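Local coordinates for putative periplasmic protein ydgH (PDB 4EVU), which is of unknown function but is a candidate secreted effector of Salmonella, represented here by its C-terminal YdgH/BhsA/McbA-like domain, at residues 33-36 against 37-40; 39-42 against 43-47. All blocks are in the same frame, centred on the assembly; numbering follows the deposited sequence.

Contact 1. Residues 33-36 against 37-40; sequences TEIS and YQVA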
loop_
_atom_site.group_PDB
_atom_site.type_symbol
_atom_site.label_atom_id
_atom_site.label_comp_id
_atom_site.label_asym_id
_atom_site.label_seq_id
_atom_site.Cartn_x
_atom_site.Cartn_y
_atom_site.Cartn_z
ATOM N N THR B 33 -5.772 1.213 -2.015
ATOM C CA THR B 33 -7.078 1.522 -1.424
ATOM C C THR B 33 -7.767 0.236 -1.004
ATOM O O THR B 33 -8.280 0.141 0.119
ATOM C CB THR B 33 -7.968 2.357 -2.409
ATOM O OG1 THR B 33 -7.324 3.612 -2.641
ATOM C CG2 THR B 33 -9.394 2.596 -1.861
ATOM N N GLU B 34 -7.787 -0.755 -1.890
ATOM C CA GLU B 34 -8.476 -2.011 -1.602
ATOM C C GLU B 34 -7.801 -2.807 -0.466
ATOM O O GLU B 34 -8.477 -3.333 0.424
ATOM C CB GLU B 34 -8.632 -2.827 -2.919
ATOM C CG GLU B 34 -9.546 -2.100 -3.983
ATOM C CD GLU B 34 -9.718 -2.821 -5.335
ATOM O OE1 GLU B 34 -9.238 -3.981 -5.461
ATOM O OE2 GLU B 34 -10.350 -2.215 -6.278
ATOM N N ILE B 35 -6.470 -2.856 -0.446
ATOM C CA ILE B 35 -5.784 -3.533 0.652
ATOM C C ILE B 35 -5.935 -2.782 1.994
ATOM O O ILE B 35 -6.078 -3.433 3.037
ATOM C CB ILE B 35 -4.299 -3.939 0.337
ATOM C CG1 ILE B 35 -3.818 -4.991 1.331
ATOM C CG2 ILE B 35 -3.406 -2.737 0.244
ATOM C CD1 ILE B 35 -4.656 -6.288 1.323
ATOM N N SER B 36 -5.897 -1.449 1.978
ATOM C CA SER B 36 -6.128 -0.670 3.171
ATOM C C SER B 36 -7.502 -0.942 3.752
ATOM O O SER B 36 -7.642 -1.036 4.979
ATOM C CB SER B 36 -5.993 0.824 2.889
ATOM O OG SER B 36 -4.667 1.166 2.509
ATOM N N TYR B 37 -8.493 -1.084 2.887
ATOM C CA TYR B 37 -9.832 -1.445 3.312
ATOM C C TYR B 37 -9.854 -2.802 4.035
ATOM O O TYR B 37 -10.528 -2.946 5.050
ATOM C CB TYR B 37 -10.762 -1.423 2.087
ATOM C CG TYR B 37 -12.157 -1.876 2.373
ATOM C CD1 TYR B 37 -13.111 -1.001 2.867
ATOM C CD2 TYR B 37 -12.525 -3.208 2.191
ATOM C CE1 TYR B 37 -14.416 -1.434 3.138
ATOM C CE2 TYR B 37 -13.822 -3.652 2.451
ATOM C CZ TYR B 37 -14.761 -2.759 2.948
ATOM O OH TYR B 37 -16.062 -3.176 3.204
ATOM N N GLN B 38 -9.125 -3.785 3.504
ATOM C CA GLN B 38 -9.063 -5.099 4.133
ATOM C C GLN B 38 -8.394 -5.020 5.493
ATOM O O GLN B 38 -8.867 -5.638 6.438
ATOM C CB GLN B 38 -8.344 -6.130 3.252
ATOM C CG GLN B 38 -9.097 -6.432 1.939
ATOM C CD GLN B 38 -10.458 -7.050 2.165
ATOM O OE1 GLN B 38 -10.633 -7.844 3.075
ATOM N NE2 GLN B 38 -11.432 -6.668 1.352
ATOM N N VAL B 39 -7.309 -4.268 5.602
ATOM C CA VAL B 39 -6.655 -4.089 6.896
ATOM C C VAL B 39 -7.588 -3.376 7.891
ATOM O O VAL B 39 -7.773 -3.825 9.022
ATOM C CB VAL B 39 -5.322 -3.341 6.753
ATOM C CG1 VAL B 39 -4.681 -3.129 8.121
ATOM C CG2 VAL B 39 -4.345 -4.120 5.832
ATOM N N ALA B 40 -8.239 -2.308 7.440
ATOM C CA ALA B 40 -9.148 -1.520 8.301
ATOM C C ALA B 40 -10.288 -2.399 8.815
ATOM O O ALA B 40 -10.687 -2.278 9.965
ATOM C CB ALA B 40 -9.686 -0.314 7.535
HETATM O O HOH W 1 -10.819 -4.662 -0.734
#
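Q38 reaches back over the preceding turn to E34 in two ways. Its backbone N donates to E34 O at 3.2 Å, and its NE2 holds a water at 3.0 Å that in turn donates to that same carbonyl oxygen at 2.9 Å. E34 O is therefore gripped by one amide and one water. Two torsions of Q38 explain the bridge: chi1 of -65° sets CG beside the backbone N, 3.5 Å from E34 O, and the bend at chi2 (-63°) then turns the amide so that NE2 reaches the water and the edge of the Y37 ring, in its plane. At the base of the Q38 side chain, I35 CD1 meets Q38 CB at 4.2 Å, the two side chains crossing at about a right angle. Three more i to i+4 bonds define a regular alpha-helix, Y37 N to T33 O, V39 N to I35 O and A40 N to S36 O, the last the shortest at 2.8 Å. V39 CG2 also lies against I35 O.

In the second shell, S36 OG bonds M32 O, one turn back, and N31 OD1 accepts from E34 N. E34 OE2 bonds N10 ND2 of the second subunit, whose M32 packs on I35 and S36. Within the chain, I35 and V39 face the sheet, meeting I64 and I66 on strand 63-71 and F25 on strand 21-28, while Y51 of strand 50-57 lies against S36, V39 and A40.

Contact 2. Residues 39-42 against 43-47; sequences VAKR and AAKKG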
loop_
_atom_site.group_PDB
_atom_site.type_symbol
_atom_site.label_atom_id
_atom_site.label_comp_id
_atom_site.label_asym_id
_atom_site.label_seq_id
_atom_site.Cartn_x
_atom_site.Cartn_y
_atom_site.Cartn_z
ATOM N N VAL B 39 -7.309 -4.268 5.602
ATOM C CA VAL B 39 -6.655 -4.089 6.896
ATOM C C VAL B 39 -7.588 -3.376 7.891
ATOM O O VAL B 39 -7.773 -3.825 9.022
ATOM C CB VAL B 39 -5.322 -3.341 6.753
ATOM C CG1 VAL B 39 -4.681 -3.129 8.121
ATOM C CG2 VAL B 39 -4.345 -4.120 5.832
ATOM N N ALA B 40 -8.239 -2.308 7.440
ATOM C CA ALA B 40 -9.148 -1.520 8.301
ATOM C C ALA B 40 -10.288 -2.399 8.815
ATOM O O ALA B 40 -10.687 -2.278 9.965
ATOM C CB ALA B 40 -9.686 -0.314 7.535
ATOM N N LYS B 41 -10.841 -3.246 7.944
ATOM C CA LYS B 41 -11.938 -4.158 8.311
ATOM C C LYS B 41 -11.487 -5.122 9.419
ATOM O O LYS B 41 -12.213 -5.344 10.407
ATOM C CB LYS B 41 -12.491 -4.929 7.083
ATOM C CG LYS B 41 -13.537 -5.991 7.426
ATOM C CD LYS B 41 -13.948 -6.818 6.221
ATOM C CE LYS B 41 -14.564 -5.958 5.167
ATOM N NZ LYS B 41 -15.129 -6.780 4.085
ATOM N N ARG B 42 -10.302 -5.677 9.282
ATOM C CA ARG B 42 -9.793 -6.611 10.269
ATOM C C ARG B 42 -9.467 -5.907 11.569
ATOM O O ARG B 42 -9.648 -6.474 12.656
ATOM C CB ARG B 42 -8.578 -7.346 9.725
ATOM C CG ARG B 42 -8.944 -8.395 8.650
ATOM C CD ARG B 42 -7.765 -8.784 7.806
ATOM N NE ARG B 42 -8.021 -9.785 6.768
ATOM C CZ ARG B 42 -7.816 -11.095 6.898
ATOM N NH1 ARG B 42 -7.453 -11.631 8.066
ATOM N NH2 ARG B 42 -8.038 -11.887 5.854
ATOM N N ALA B 43 -8.999 -4.678 11.457
ATOM C CA ALA B 43 -8.737 -3.856 12.627
ATOM C C ALA B 43 -10.041 -3.581 13.375
ATOM O O ALA B 43 -10.126 -3.669 14.600
ATOM C CB ALA B 43 -8.054 -2.520 12.198
ATOM N N ALA B 44 -11.049 -3.182 12.621
ATOM C CA ALA B 44 -12.357 -2.892 13.232
ATOM C C ALA B 44 -12.887 -4.135 13.939
ATOM O O ALA B 44 -13.511 -4.015 14.975
ATOM C CB ALA B 44 -13.365 -2.402 12.200
ATOM N N LYS B 45 -12.741 -5.307 13.342
ATOM C CA LYS B 45 -13.293 -6.524 13.959
ATOM C C LYS B 45 -12.643 -6.796 15.331
ATOM O O LYS B 45 -13.257 -7.401 16.199
ATOM C CB LYS B 45 -13.124 -7.765 13.054
ATOM C CG LYS B 45 -13.998 -7.808 11.818
ATOM C CD LYS B 45 -13.771 -9.056 10.969
ATOM C CE LYS B 45 -14.830 -9.170 9.894
ATOM N NZ LYS B 45 -14.566 -10.314 8.978
ATOM N N LYS B 46 -11.384 -6.384 15.492
ATOM C CA LYS B 46 -10.640 -6.583 16.761
ATOM C C LYS B 46 -10.760 -5.417 17.734
ATOM O O LYS B 46 -10.123 -5.414 18.804
ATOM C CB LYS B 46 -9.166 -6.907 16.492
ATOM C CG LYS B 46 -8.996 -8.252 15.808
ATOM C CD LYS B 46 -7.562 -8.561 15.465
ATOM C CE LYS B 46 -7.314 -10.038 15.212
ATOM N NZ LYS B 46 -6.822 -10.673 16.473
ATOM N N GLY B 47 -11.589 -4.439 17.417
ATOM C CA GLY B 47 -11.783 -3.314 18.310
ATOM C C GLY B 47 -10.825 -2.160 18.237
ATOM O O GLY B 47 -10.753 -1.354 19.175
#
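The guanidinium of R42 is the flat group here, and its aromatic partner, F25 on strand 21-28, engages it in a cation-pi interaction across the helix-sheet interface. R42 gets there on a chain extended from CG to NE, while its carbonyl O receives a weak bond from K46 N as the helix ends. That end is a Schellman motif. G47, at a phi of 85°, is its C-prime residue; G47 N donates to A44 O, and A48 N is paired with A43 O.

Bond geometry tracks the unwinding. A43 N to V39 O, A44 N to A40 O and K45 N to K41 O are ordinary helical bonds, the first with a C=O...N angle of 163° that puts the amide nearly on the carbonyl axis. One residue on, K46 N to R42 O stretches to 3.3 Å with an N-H...O angle of 140°, as K46 leaves helical backbone angles.

Among the side chains, K45 CG rests 3.4 Å from K41 O, and K41 CG meets K45 CE at 4.2 Å. The two lysine chains run side by side in nearly the same direction, and K41 NZ and K45 NZ end 6.1 Å apart, where the like charges probably repel mildly. K46 NZ forms a salt bridge with D21, tying the helix end to strand 21-28.

The small A43 fits the inner side, touching L70 of strand 63-71 as well as V6 and A48, while V39 packs on F25, I66 and Y51. Across the turn, A43 CB approaches V39 O to 3.4 Å.

How the contacts relate
Both contacts are successive turns of helix 32-45, joined through V39 and A40, with centres about 10 Å apart. Each is partly buried, pairing an inner row on the sheet with an outer polar side: I35 and V39 in contact 1, V39 and A43 in contact 2. Their chemistry diverges along the axis. Contact 1 covers the regular N-terminal half of the helix, its outer side uncharged apart from E34, water-bridged and partly engaged with the second subunit. Contact 2 has no neighbouring chain of the assembly against it; it is rich in lysine and arginine, and its last helical bond weakens where the helix terminates. F25 is common ground, touching I35 and Q38 as well as R42.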